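Local coordinates for protein GH127 beta-L-arabinofuranoside (Geobacillus stearothermophilus, PDB 4QK0) that probably hydrolyses beta-L-arabinofuranosides, releasing L-arabinose as a family 127 glycoside hydrolase, at residues V593-D604 and P618-P629. Numbering follows the deposited sequence.
Sequences VVVITGIAERVD and PRTYKVPFRAIP
Phe625 lays its ring across the backbone of Gly598, where strands 593-603 and 620-629 run antiparallel as neighbours in a mixed sheet. Its CG sits between the backbone N and the carbonyl carbon (chi1 76°), which turns the ring back over the partner strand: Phe625 CE2 lies 3.5 Å from Gly598 C, Gly598 N is above one face, and Ala600 N is at the edge. Ala600 CB packs on Phe625 CD2 at 3.9 Å. Gly598 and Phe625 form a hydrogen-bonded pair, with Phe625 N to Gly598 O at 2.8 Å and the return bond from Gly598 N to Phe625 O longer, at 3.3 Å. Further along this face, Arg602 and Tyr621 lie side by side; Arg602 CB makes an off-centre CH-pi contact with the ring, and Arg602 CD reaches Tyr621 OH at 3.5 Å. The extended arginine carries its guanidinium onward to the backbone carbonyls of Asn566 and Asn569, which hydrogen-bond it. The other face is looser and more exposed: Ile599 CG2 brushes Lys622 CB at 4.0 Å, and Thr620 OG1 lies 3.0 Å from Glu601 OE1, with Arg602 O also within reach. Beyond the paired strands, Asp604 N still bonds Arg619 O, and Asp604 OD2 stands over one face of the guanidinium of the poorly ordered Arg619, a salt bridge of charge alone. In the C-terminal domain, strand 574-586 flanks 593-603 and strand 557-562 pairs with 620-629, while helix 563-566 touches Phe625 and Ile628.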
# COMPACT_ATOMS: atom_id res chain seq x y z
N VAL A 593 0.76 32.72 -10.08
CA VAL A 593 -0.33 31.91 -9.65
C VAL A 593 -1.09 32.58 -8.56
O VAL A 593 -0.54 33.39 -7.83
CB VAL A 593 0.13 30.54 -9.14
CG1 VAL A 593 0.88 29.78 -10.22
CG2 VAL A 593 1.01 30.64 -7.88
N VAL A 594 -2.37 32.23 -8.42
CA VAL A 594 -3.08 32.63 -7.26
C VAL A 594 -2.70 31.63 -6.12
O VAL A 594 -2.64 30.40 -6.31
CB VAL A 594 -4.60 32.63 -7.50
CG1 VAL A 594 -5.35 32.84 -6.19
CG2 VAL A 594 -5.00 33.73 -8.45
N VAL A 595 -2.49 32.15 -4.91
CA VAL A 595 -2.22 31.29 -3.75
C VAL A 595 -3.36 31.47 -2.80
O VAL A 595 -4.06 32.47 -2.84
CB VAL A 595 -0.90 31.63 -3.04
CG1 VAL A 595 0.24 31.56 -4.00
CG2 VAL A 595 -0.96 33.02 -2.42
N ILE A 596 -3.55 30.48 -1.92
CA ILE A 596 -4.61 30.56 -0.89
C ILE A 596 -3.96 30.52 0.49
O ILE A 596 -3.05 29.73 0.72
CB ILE A 596 -5.58 29.39 -1.04
CG1 ILE A 596 -6.38 29.57 -2.32
CG2 ILE A 596 -6.49 29.27 0.18
CD1 ILE A 596 -7.21 28.38 -2.66
N THR A 597 -4.40 31.40 1.39
CA THR A 597 -3.78 31.50 2.69
C THR A 597 -4.83 31.48 3.75
O THR A 597 -5.96 31.85 3.51
CB THR A 597 -2.86 32.76 2.86
OG1 THR A 597 -3.64 33.94 2.78
CG2 THR A 597 -1.77 32.83 1.78
N GLY A 598 -4.41 31.10 4.94
CA GLY A 598 -5.28 31.09 6.12
C GLY A 598 -4.53 30.62 7.34
O GLY A 598 -3.28 30.59 7.36
N ILE A 599 -5.28 30.25 8.35
CA ILE A 599 -4.71 29.86 9.65
C ILE A 599 -5.14 28.44 9.90
O ILE A 599 -6.31 28.19 10.00
CB ILE A 599 -5.23 30.76 10.83
CG1 ILE A 599 -4.86 32.24 10.61
CG2 ILE A 599 -4.65 30.34 12.20
CD1 ILE A 599 -3.38 32.51 10.45
N ALA A 600 -4.20 27.54 10.06
CA ALA A 600 -4.49 26.18 10.49
C ALA A 600 -3.93 25.91 11.91
O ALA A 600 -3.40 26.80 12.56
CB ALA A 600 -3.88 25.22 9.49
N GLU A 601 -4.07 24.67 12.34
CA GLU A 601 -3.60 24.21 13.63
C GLU A 601 -2.73 22.99 13.49
O GLU A 601 -3.02 22.11 12.70
CB GLU A 601 -4.78 23.79 14.49
CG GLU A 601 -5.65 24.92 14.94
CD GLU A 601 -6.77 24.48 15.88
OE1 GLU A 601 -6.70 23.35 16.45
OE2 GLU A 601 -7.72 25.27 16.04
N ARG A 602 -1.66 22.95 14.29
CA ARG A 602 -0.83 21.79 14.46
C ARG A 602 -0.84 21.27 15.91
O ARG A 602 -0.96 22.03 16.86
CB ARG A 602 0.60 22.11 14.15
CG ARG A 602 0.87 22.57 12.74
CD ARG A 602 2.35 22.49 12.54
NE ARG A 602 2.77 22.57 11.15
CZ ARG A 602 2.97 21.53 10.35
NH1 ARG A 602 2.67 20.29 10.73
NH2 ARG A 602 3.40 21.73 9.14
N VAL A 603 -0.70 19.98 16.05
CA VAL A 603 -0.47 19.40 17.36
C VAL A 603 0.97 19.67 17.77
O VAL A 603 1.89 19.49 16.98
CB VAL A 603 -0.76 17.88 17.35
CG1 VAL A 603 -0.39 17.23 18.67
CG2 VAL A 603 -2.25 17.69 17.06
N ASP A 604 1.15 20.04 19.02
CA ASP A 604 2.47 20.34 19.57
C ASP A 604 3.24 19.07 19.91
O ASP A 604 2.83 18.28 20.74
CB ASP A 604 2.29 21.21 20.82
CG ASP A 604 3.58 21.86 21.31
OD1 ASP A 604 4.71 21.48 20.94
OD2 ASP A 604 3.43 22.82 22.10
N PRO A 618 -4.17 16.02 23.24
CA PRO A 618 -3.11 16.76 22.58
C PRO A 618 -3.33 18.27 22.70
O PRO A 618 -4.46 18.74 22.66
CB PRO A 618 -3.22 16.29 21.13
CG PRO A 618 -4.67 15.91 20.95
CD PRO A 618 -5.13 15.41 22.29
N ARG A 619 -2.25 19.01 22.87
CA ARG A 619 -2.30 20.46 22.83
C ARG A 619 -1.98 20.94 21.38
O ARG A 619 -1.03 20.47 20.71
CB ARG A 619 -1.38 21.06 23.89
CG ARG A 619 -1.35 22.59 23.84
CD ARG A 619 0.00 23.13 23.35
NE ARG A 619 1.02 23.18 24.42
CZ ARG A 619 1.54 24.29 24.97
NH1 ARG A 619 1.19 25.51 24.57
NH2 ARG A 619 2.44 24.17 25.94
N THR A 620 -2.78 21.90 20.93
CA THR A 620 -2.73 22.39 19.56
C THR A 620 -2.28 23.85 19.53
O THR A 620 -2.65 24.60 20.43
CB THR A 620 -4.14 22.23 18.96
OG1 THR A 620 -4.09 22.44 17.57
CG2 THR A 620 -5.14 23.21 19.57
N TYR A 621 -1.49 24.26 18.54
CA TYR A 621 -1.21 25.70 18.32
C TYR A 621 -1.52 26.15 16.87
O TYR A 621 -1.55 25.32 15.97
CB TYR A 621 0.24 26.05 18.67
CG TYR A 621 1.29 25.37 17.79
CD1 TYR A 621 1.60 24.05 17.97
CD2 TYR A 621 1.93 26.06 16.77
CE1 TYR A 621 2.49 23.40 17.17
CE2 TYR A 621 2.88 25.42 15.97
CZ TYR A 621 3.14 24.08 16.19
OH TYR A 621 4.04 23.37 15.44
N LYS A 622 -1.72 27.45 16.68
CA LYS A 622 -2.10 28.04 15.40
C LYS A 622 -0.92 28.35 14.51
O LYS A 622 0.11 28.80 14.98
CB LYS A 622 -2.90 29.32 15.62
CG LYS A 622 -4.30 28.97 16.05
CD LYS A 622 -5.02 30.07 16.75
CE LYS A 622 -6.53 29.86 16.67
NZ LYS A 622 -7.22 31.09 17.17
N VAL A 623 -1.07 28.08 13.22
CA VAL A 623 -0.01 28.40 12.28
C VAL A 623 -0.65 29.02 11.03
O VAL A 623 -1.73 28.63 10.65
CB VAL A 623 0.85 27.16 11.88
CG1 VAL A 623 1.57 26.59 13.07
CG2 VAL A 623 0.02 26.07 11.25
N PRO A 624 0.02 29.98 10.39
CA PRO A 624 -0.38 30.37 9.05
C PRO A 624 -0.12 29.21 8.07
O PRO A 624 0.80 28.42 8.33
CB PRO A 624 0.59 31.52 8.72
CG PRO A 624 1.85 31.14 9.46
CD PRO A 624 1.39 30.44 10.73
N PHE A 625 -0.94 29.06 7.01
CA PHE A 625 -0.58 28.14 5.90
C PHE A 625 -0.72 28.80 4.58
O PHE A 625 -1.51 29.71 4.41
CB PHE A 625 -1.41 26.85 5.86
CG PHE A 625 -2.79 27.04 5.34
CD1 PHE A 625 -3.12 26.89 3.98
CD2 PHE A 625 -3.79 27.34 6.23
CE1 PHE A 625 -4.44 27.06 3.55
CE2 PHE A 625 -5.09 27.52 5.79
CZ PHE A 625 -5.41 27.36 4.46
N ARG A 626 -0.07 28.20 3.61
CA ARG A 626 -0.20 28.60 2.25
C ARG A 626 -0.35 27.43 1.32
O ARG A 626 0.43 26.44 1.36
CB ARG A 626 1.04 29.42 1.84
CG ARG A 626 0.82 30.04 0.48
CD ARG A 626 1.71 31.24 0.27
NE ARG A 626 3.01 30.76 -0.16
CZ ARG A 626 3.90 31.50 -0.79
NH1 ARG A 626 3.62 32.75 -1.11
NH2 ARG A 626 5.08 30.96 -1.11
N ALA A 627 -1.31 27.56 0.40
CA ALA A 627 -1.59 26.51 -0.55
C ALA A 627 -1.34 27.06 -1.95
O ALA A 627 -1.63 28.21 -2.22
CB ALA A 627 -3.02 26.01 -0.38
N ILE A 628 -0.85 26.19 -2.82
CA ILE A 628 -0.62 26.50 -4.21
C ILE A 628 -1.35 25.48 -5.13
O ILE A 628 -1.84 24.46 -4.65
CB ILE A 628 0.89 26.45 -4.54
CG1 ILE A 628 1.49 25.08 -4.17
CG2 ILE A 628 1.63 27.55 -3.78
CD1 ILE A 628 2.29 24.46 -5.25
N PRO A 629 -1.42 25.77 -6.45
CA PRO A 629 -2.11 24.88 -7.34
C PRO A 629 -1.43 23.54 -7.42
O PRO A 629 -0.20 23.48 -7.52
CB PRO A 629 -1.99 25.60 -8.71
CG PRO A 629 -2.00 27.03 -8.37
CD PRO A 629 -1.17 27.08 -7.10